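Local coordinates for DUF2520 domain-containing protein (Thermotoga maritima, PDB 2I76) that binds NADPH and is probably a dehydrogenase-like protein with a Rossmann-type nucleotide-binding domain, its reaction and substrate being unknown, at residues V86-K98 with I152-A164. Residues are numbered along the deposited sequence; the frame is centred on the assembly and turned at random.
Sequences VHCSGFLSSEIFK and IPSEKKKAYHLAA. With NDP (NADPH dihydro-nicotinamide-adenine-dinucleotide phosphate), chain C.
The loop that follows strand 85-87 of the NADPH-binding domain rests on the start of helix 157-168, and Phe91 and His161 meet where the two run closest, their CA atoms 5.3 Å apart. The CB of Phe91 sits over one face of the imidazole of His161, 4.0 Å from the ring centroid and 25° off its normal, which identifies a CH-pi contact. CG anti to the backbone N (chi1 -179°) lays the Phe91 ring across the imidazole, CD1 at His161 CD2, and brings CE1 to within 3.4 Å of CG of Lys158. The planes of Phe91 and His161 are inclined at 65°, so the pair is oblique. Gly90 O lies at the edge of the Tyr160 ring, in its plane, 3.5 Å from CD2, while the hydroxyl of Tyr160 is hydrogen-bonded to His106.

This loop belongs to the Rossmann-like part of the fold: it leaves a strand of the parallel portion of the sheet at its C-terminal end and carries cofactor-pocket residues, Cys88 O lying 3.1 Å from C6N of the nicotinamide ring. Helix 157-168 follows sheet strand 149-151 and leads on to helices 171-183 and 190-207, so the contact joins the cofactor-side loop to the start of that helical run.

Lys157 runs its methylenes under the loop backbone, CG lying 3.3 Å from Phe91 O. An alanine here would remove the chain beyond CB and is likely to open a gap beneath the carbonyl of Phe91. Ahead of the helix, before its N-cap Lys156, Ser93 OG approaches Ser154 OG at 3.1 Å; both hydroxyls, with that of Ser94, are hydrogen-bonded to the carboxylate of Glu129, which thereby bridges the two segments. In the dimer, Glu228 and Glu229 of the second subunit pack on Phe91 and His161 respectively.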
loop_
_atom_site.group_PDB
_atom_site.type_symbol
_atom_site.label_atom_id
_atom_site.label_comp_id
_atom_site.label_asym_id
_atom_site.label_seq_id
_atom_site.Cartn_x
_atom_site.Cartn_y
_atom_site.Cartn_z
ATOM N N VAL A 86 -15.380 -14.595 23.464
ATOM C CA VAL A 86 -14.511 -14.163 22.374
ATOM C C VAL A 86 -14.804 -12.739 21.883
ATOM O O VAL A 86 -15.967 -12.334 21.744
ATOM C CB VAL A 86 -14.626 -15.126 21.135
ATOM C CG1 VAL A 86 -14.469 -16.585 21.563
ATOM C CG2 VAL A 86 -15.967 -14.938 20.445
ATOM N N HIS A 87 -13.750 -11.968 21.640
ATOM C CA HIS A 87 -13.926 -10.626 21.099
ATOM C C HIS A 87 -13.088 -10.571 19.827
ATOM O O HIS A 87 -12.303 -11.482 19.538
ATOM C CB HIS A 87 -13.517 -9.530 22.094
ATOM C CG HIS A 87 -12.081 -9.580 22.499
ATOM N ND1 HIS A 87 -11.052 -9.349 21.617
ATOM C CD2 HIS A 87 -11.503 -9.859 23.691
ATOM C CE1 HIS A 87 -9.898 -9.489 22.246
ATOM N NE2 HIS A 87 -10.144 -9.797 23.505
ATOM N N CYS A 88 -13.258 -9.507 19.055
ATOM C CA CYS A 88 -12.543 -9.396 17.793
ATOM C C CYS A 88 -11.518 -8.277 17.785
ATOM O O CYS A 88 -11.081 -7.834 16.726
ATOM C CB CYS A 88 -13.560 -9.183 16.674
ATOM S SG CYS A 88 -15.123 -10.080 16.960
ATOM N N SER A 89 -11.125 -7.821 18.965
ATOM C CA SER A 89 -10.153 -6.746 19.059
ATOM C C SER A 89 -8.833 -7.103 18.394
ATOM O O SER A 89 -8.287 -8.201 18.615
ATOM C CB SER A 89 -9.887 -6.401 20.521
ATOM O OG SER A 89 -8.738 -5.584 20.633
ATOM N N GLY A 90 -8.330 -6.165 17.584
ATOM C CA GLY A 90 -7.054 -6.352 16.910
ATOM C C GLY A 90 -5.898 -6.026 17.845
ATOM O O GLY A 90 -4.760 -6.461 17.662
ATOM N N PHE A 91 -6.194 -5.253 18.877
ATOM C CA PHE A 91 -5.167 -4.888 19.825
ATOM C C PHE A 91 -5.273 -5.725 21.080
ATOM O O PHE A 91 -4.331 -6.424 21.452
ATOM C CB PHE A 91 -5.292 -3.417 20.191
ATOM C CG PHE A 91 -4.251 -2.951 21.157
ATOM C CD1 PHE A 91 -2.905 -2.929 20.789
ATOM C CD2 PHE A 91 -4.610 -2.552 22.447
ATOM C CE1 PHE A 91 -1.934 -2.509 21.683
ATOM C CE2 PHE A 91 -3.649 -2.128 23.350
ATOM C CZ PHE A 91 -2.305 -2.110 22.970
ATOM N N LEU A 92 -6.437 -5.645 21.721
ATOM C CA LEU A 92 -6.712 -6.363 22.963
ATOM C C LEU A 92 -6.667 -7.875 22.789
ATOM O O LEU A 92 -6.910 -8.403 21.697
ATOM C CB LEU A 92 -8.074 -5.940 23.536
ATOM C CG LEU A 92 -8.216 -4.479 23.989
ATOM C CD1 LEU A 92 -9.682 -4.083 24.144
ATOM C CD2 LEU A 92 -7.454 -4.289 25.281
ATOM N N SER A 93 -6.360 -8.562 23.887
ATOM C CA SER A 93 -6.249 -10.014 23.905
ATOM C C SER A 93 -7.431 -10.683 24.594
ATOM O O SER A 93 -8.118 -10.073 25.416
ATOM C CB SER A 93 -4.966 -10.407 24.634
ATOM O OG SER A 93 -4.763 -11.802 24.588
ATOM N N SER A 94 -7.662 -11.943 24.243
ATOM C CA SER A 94 -8.730 -12.726 24.857
ATOM C C SER A 94 -8.559 -12.637 26.375
ATOM O O SER A 94 -9.520 -12.407 27.113
ATOM C CB SER A 94 -8.606 -14.186 24.447
ATOM O OG SER A 94 -7.375 -14.728 24.914
ATOM N N GLU A 95 -7.316 -12.837 26.823
ATOM C CA GLU A 95 -6.954 -12.788 28.233
ATOM C C GLU A 95 -7.563 -11.632 29.005
ATOM O O GLU A 95 -7.603 -11.661 30.232
ATOM C CB GLU A 95 -5.438 -12.717 28.386
ATOM C CG GLU A 95 -4.752 -14.066 28.445
ATOM C CD GLU A 95 -3.253 -13.933 28.626
ATOM O OE1 GLU A 95 -2.837 -13.131 29.491
ATOM O OE2 GLU A 95 -2.496 -14.629 27.914
ATOM N N ILE A 96 -8.025 -10.605 28.309
ATOM C CA ILE A 96 -8.611 -9.479 29.012
ATOM C C ILE A 96 -9.876 -9.942 29.742
ATOM O O ILE A 96 -10.382 -9.250 30.622
ATOM C CB ILE A 96 -8.945 -8.321 28.035
ATOM C CG1 ILE A 96 -9.364 -7.079 28.827
ATOM C CG2 ILE A 96 -10.040 -8.741 27.070
ATOM C CD1 ILE A 96 -9.686 -5.860 27.965
ATOM N N PHE A 97 -10.352 -11.135 29.383
ATOM C CA PHE A 97 -11.565 -11.730 29.958
ATOM C C PHE A 97 -11.332 -12.433 31.291
ATOM O O PHE A 97 -12.268 -12.630 32.066
ATOM C CB PHE A 97 -12.183 -12.737 28.970
ATOM C CG PHE A 97 -13.020 -12.109 27.885
ATOM C CD1 PHE A 97 -13.069 -12.672 26.613
ATOM C CD2 PHE A 97 -13.789 -10.986 28.138
ATOM C CE1 PHE A 97 -13.876 -12.125 25.606
ATOM C CE2 PHE A 97 -14.596 -10.436 27.135
ATOM C CZ PHE A 97 -14.636 -11.011 25.868
ATOM N N LYS A 98 -10.092 -12.819 31.552
ATOM C CA LYS A 98 -9.752 -13.511 32.794
ATOM C C LYS A 98 -10.812 -14.550 33.192
ATOM O O LYS A 98 -11.496 -14.404 34.208
ATOM C CB LYS A 98 -9.565 -12.492 33.921
ATOM C CG LYS A 98 -8.394 -11.558 33.719
ATOM C CD LYS A 98 -7.076 -12.245 34.011
ATOM C CE LYS A 98 -5.896 -11.286 33.798
ATOM N NZ LYS A 98 -4.636 -11.700 34.511
ATOM N N ILE A 152 -1.750 -16.725 17.225
ATOM C CA ILE A 152 -0.694 -15.906 17.786
ATOM C C ILE A 152 -0.814 -15.916 19.306
ATOM O O ILE A 152 -1.913 -15.858 19.843
ATOM C CB ILE A 152 -0.811 -14.455 17.221
ATOM C CG1 ILE A 152 -0.251 -13.444 18.209
ATOM C CG2 ILE A 152 -2.256 -14.109 16.924
ATOM C CD1 ILE A 152 -0.441 -12.018 17.755
ATOM N N PRO A 153 0.315 -15.994 20.026
ATOM C CA PRO A 153 0.163 -16.003 21.485
ATOM C C PRO A 153 -0.482 -14.715 21.982
ATOM O O PRO A 153 -0.380 -13.671 21.326
ATOM C CB PRO A 153 1.599 -16.165 21.980
ATOM C CG PRO A 153 2.399 -15.450 20.914
ATOM C CD PRO A 153 1.737 -15.920 19.636
ATOM N N SER A 154 -1.149 -14.788 23.133
ATOM C CA SER A 154 -1.800 -13.610 23.718
ATOM C C SER A 154 -0.783 -12.515 24.073
ATOM O O SER A 154 -1.113 -11.321 24.110
ATOM C CB SER A 154 -2.573 -13.996 24.985
ATOM O OG SER A 154 -3.748 -14.724 24.683
ATOM N N GLU A 155 0.452 -12.928 24.337
ATOM C CA GLU A 155 1.496 -11.981 24.696
ATOM C C GLU A 155 2.236 -11.415 23.477
ATOM O O GLU A 155 3.379 -10.954 23.573
ATOM C CB GLU A 155 2.455 -12.656 25.688
ATOM C CG GLU A 155 2.675 -14.131 25.406
ATOM C CD GLU A 155 3.871 -14.379 24.510
ATOM O OE1 GLU A 155 3.848 -15.368 23.737
ATOM O OE2 GLU A 155 4.840 -13.588 24.593
ATOM N N LYS A 156 1.562 -11.438 22.333
ATOM C CA LYS A 156 2.135 -10.926 21.098
ATOM C C LYS A 156 1.090 -10.244 20.216
ATOM O O LYS A 156 1.339 -9.958 19.049
ATOM C CB LYS A 156 2.796 -12.066 20.320
ATOM C CG LYS A 156 4.037 -12.641 20.968
ATOM C CD LYS A 156 5.072 -11.572 21.217
ATOM C CE LYS A 156 6.412 -12.206 21.487
ATOM N NZ LYS A 156 6.767 -13.189 20.397
ATOM N N LYS A 157 -0.076 -9.972 20.779
ATOM C CA LYS A 157 -1.147 -9.345 20.024
ATOM C C LYS A 157 -0.856 -7.873 19.738
ATOM O O LYS A 157 -1.343 -7.323 18.741
ATOM C CB LYS A 157 -2.464 -9.505 20.783
ATOM C CG LYS A 157 -3.689 -9.316 19.922
ATOM C CD LYS A 157 -4.855 -10.115 20.457
ATOM C CE LYS A 157 -6.067 -9.990 19.547
ATOM N NZ LYS A 157 -5.715 -10.299 18.143
ATOM N N LYS A 158 -0.066 -7.242 20.614
ATOM C CA LYS A 158 0.328 -5.834 20.446
ATOM C C LYS A 158 1.271 -5.699 19.256
ATOM O O LYS A 158 1.238 -4.702 18.540
ATOM C CB LYS A 158 1.023 -5.299 21.700
ATOM C CG LYS A 158 0.072 -4.937 22.826
ATOM C CD LYS A 158 0.788 -4.327 24.030
ATOM C CE LYS A 158 1.761 -5.314 24.674
ATOM N NZ LYS A 158 2.286 -4.839 25.994
ATOM N N ALA A 159 2.124 -6.700 19.062
ATOM C CA ALA A 159 3.040 -6.700 17.930
ATOM C C ALA A 159 2.176 -6.799 16.681
ATOM O O ALA A 159 2.272 -5.973 15.768
ATOM C CB ALA A 159 3.969 -7.891 18.004
ATOM N N TYR A 160 1.329 -7.822 16.667
ATOM C CA TYR A 160 0.403 -8.096 15.575
ATOM C C TYR A 160 -0.360 -6.841 15.152
ATOM O O TYR A 160 -0.364 -6.468 13.977
ATOM C CB TYR A 160 -0.557 -9.169 16.051
ATOM C CG TYR A 160 -1.811 -9.373 15.246
ATOM C CD1 TYR A 160 -1.866 -10.330 14.225
ATOM C CD2 TYR A 160 -2.994 -8.722 15.604
ATOM C CE1 TYR A 160 -3.081 -10.652 13.597
ATOM C CE2 TYR A 160 -4.203 -9.029 14.987
ATOM C CZ TYR A 160 -4.243 -9.998 13.992
ATOM O OH TYR A 160 -5.455 -10.336 13.441
ATOM N N HIS A 161 -1.004 -6.187 16.112
ATOM C CA HIS A 161 -1.754 -4.973 15.807
ATOM C C HIS A 161 -0.821 -3.912 15.217
ATOM O O HIS A 161 -1.163 -3.250 14.231
ATOM C CB HIS A 161 -2.450 -4.433 17.068
ATOM C CG HIS A 161 -3.241 -3.180 16.833
ATOM N ND1 HIS A 161 -4.202 -3.077 15.848
ATOM C CD2 HIS A 161 -3.207 -1.974 17.452
ATOM C CE1 HIS A 161 -4.726 -1.862 15.869
ATOM N NE2 HIS A 161 -4.140 -1.173 16.833
ATOM N N LEU A 162 0.358 -3.756 15.821
ATOM C CA LEU A 162 1.344 -2.789 15.346
ATOM C C LEU A 162 1.450 -2.970 13.829
ATOM O O LEU A 162 1.246 -2.030 13.059
ATOM C CB LEU A 162 2.704 -3.057 15.998
ATOM C CG LEU A 162 3.662 -1.872 16.173
ATOM C CD1 LEU A 162 5.039 -2.408 16.521
ATOM C CD2 LEU A 162 3.726 -1.034 14.905
ATOM N N ALA A 163 1.740 -4.201 13.416
ATOM C CA ALA A 163 1.877 -4.548 12.011
ATOM C C ALA A 163 0.713 -4.017 11.181
ATOM O O ALA A 163 0.920 -3.354 10.166
ATOM C CB ALA A 163 1.988 -6.081 11.857
ATOM N N ALA A 164 -0.512 -4.302 11.606
ATOM C CA ALA A 164 -1.674 -3.845 10.852
ATOM C C ALA A 164 -1.645 -2.330 10.678
ATOM O O ALA A 164 -1.992 -1.819 9.616
ATOM C CB ALA A 164 -2.988 -4.293 11.549
HETATM P PA NDP C . -19.276 -0.510 16.563
HETATM O O1A NDP C . -19.903 -0.622 15.265
HETATM O O2A NDP C . -18.980 0.817 17.222
HETATM O O5B NDP C . -20.139 -1.414 17.579
HETATM C C5B NDP C . -21.469 -1.006 17.826
HETATM C C4B NDP C . -22.001 -2.012 18.814
HETATM O O4B NDP C . -21.212 -1.830 20.047
HETATM C C3B NDP C . -23.409 -1.772 19.171
HETATM O O3B NDP C . -24.064 -3.021 19.350
HETATM C C2B NDP C . -23.389 -0.978 20.398
HETATM O O2B NDP C . -24.551 -0.845 21.228
HETATM C C1B NDP C . -22.159 -1.485 21.068
HETATM N N9A NDP C . -21.650 -0.414 21.990
HETATM C C8A NDP C . -21.042 0.830 21.659
HETATM N N7A NDP C . -20.737 1.514 22.744
HETATM C C5A NDP C . -21.135 0.766 23.811
HETATM C C6A NDP C . -21.086 0.936 25.241
HETATM N N6A NDP C . -20.568 2.060 25.768
HETATM N N1A NDP C . -21.592 -0.053 26.068
HETATM C C2A NDP C . -22.123 -1.204 25.530
HETATM N N3A NDP C . -22.210 -1.460 24.194
HETATM C C4A NDP C . -21.688 -0.432 23.379
HETATM O O3 NDP C . -17.985 -1.375 16.608
HETATM P PN NDP C . -16.436 -1.702 16.148
HETATM O O1N NDP C . -15.958 -0.404 16.635
HETATM O O2N NDP C . -16.695 -1.956 14.691
HETATM O O5D NDP C . -15.633 -2.945 16.714
HETATM C C5D NDP C . -16.190 -3.855 17.704
HETATM C C4D NDP C . -15.094 -4.932 17.966
HETATM O O4D NDP C . -14.728 -5.526 16.715
HETATM C C3D NDP C . -13.799 -4.374 18.563
HETATM O O3D NDP C . -13.338 -5.287 19.563
HETATM C C2D NDP C . -12.866 -4.203 17.375
HETATM O O2D NDP C . -11.508 -4.184 17.786
HETATM C C1D NDP C . -13.313 -5.419 16.482
HETATM N N1N NDP C . -13.055 -5.230 14.998
HETATM C C2N NDP C . -13.699 -4.148 14.278
HETATM C C3N NDP C . -13.385 -4.044 12.838
HETATM C C7N NDP C . -13.988 -2.979 12.018
HETATM O O7N NDP C . -13.735 -2.823 10.790
HETATM N N7N NDP C . -14.864 -2.093 12.573
HETATM C C4N NDP C . -12.486 -4.988 12.264
HETATM C C5N NDP C . -11.883 -6.008 12.974
HETATM C C6N NDP C . -12.162 -6.134 14.340
HETATM P P2B NDP C . -25.932 -1.487 20.983
HETATM O O1X NDP C . -26.693 -0.969 22.124
HETATM O O2X NDP C . -25.810 -2.965 21.022
HETATM O O3X NDP C . -26.514 -1.024 19.653
#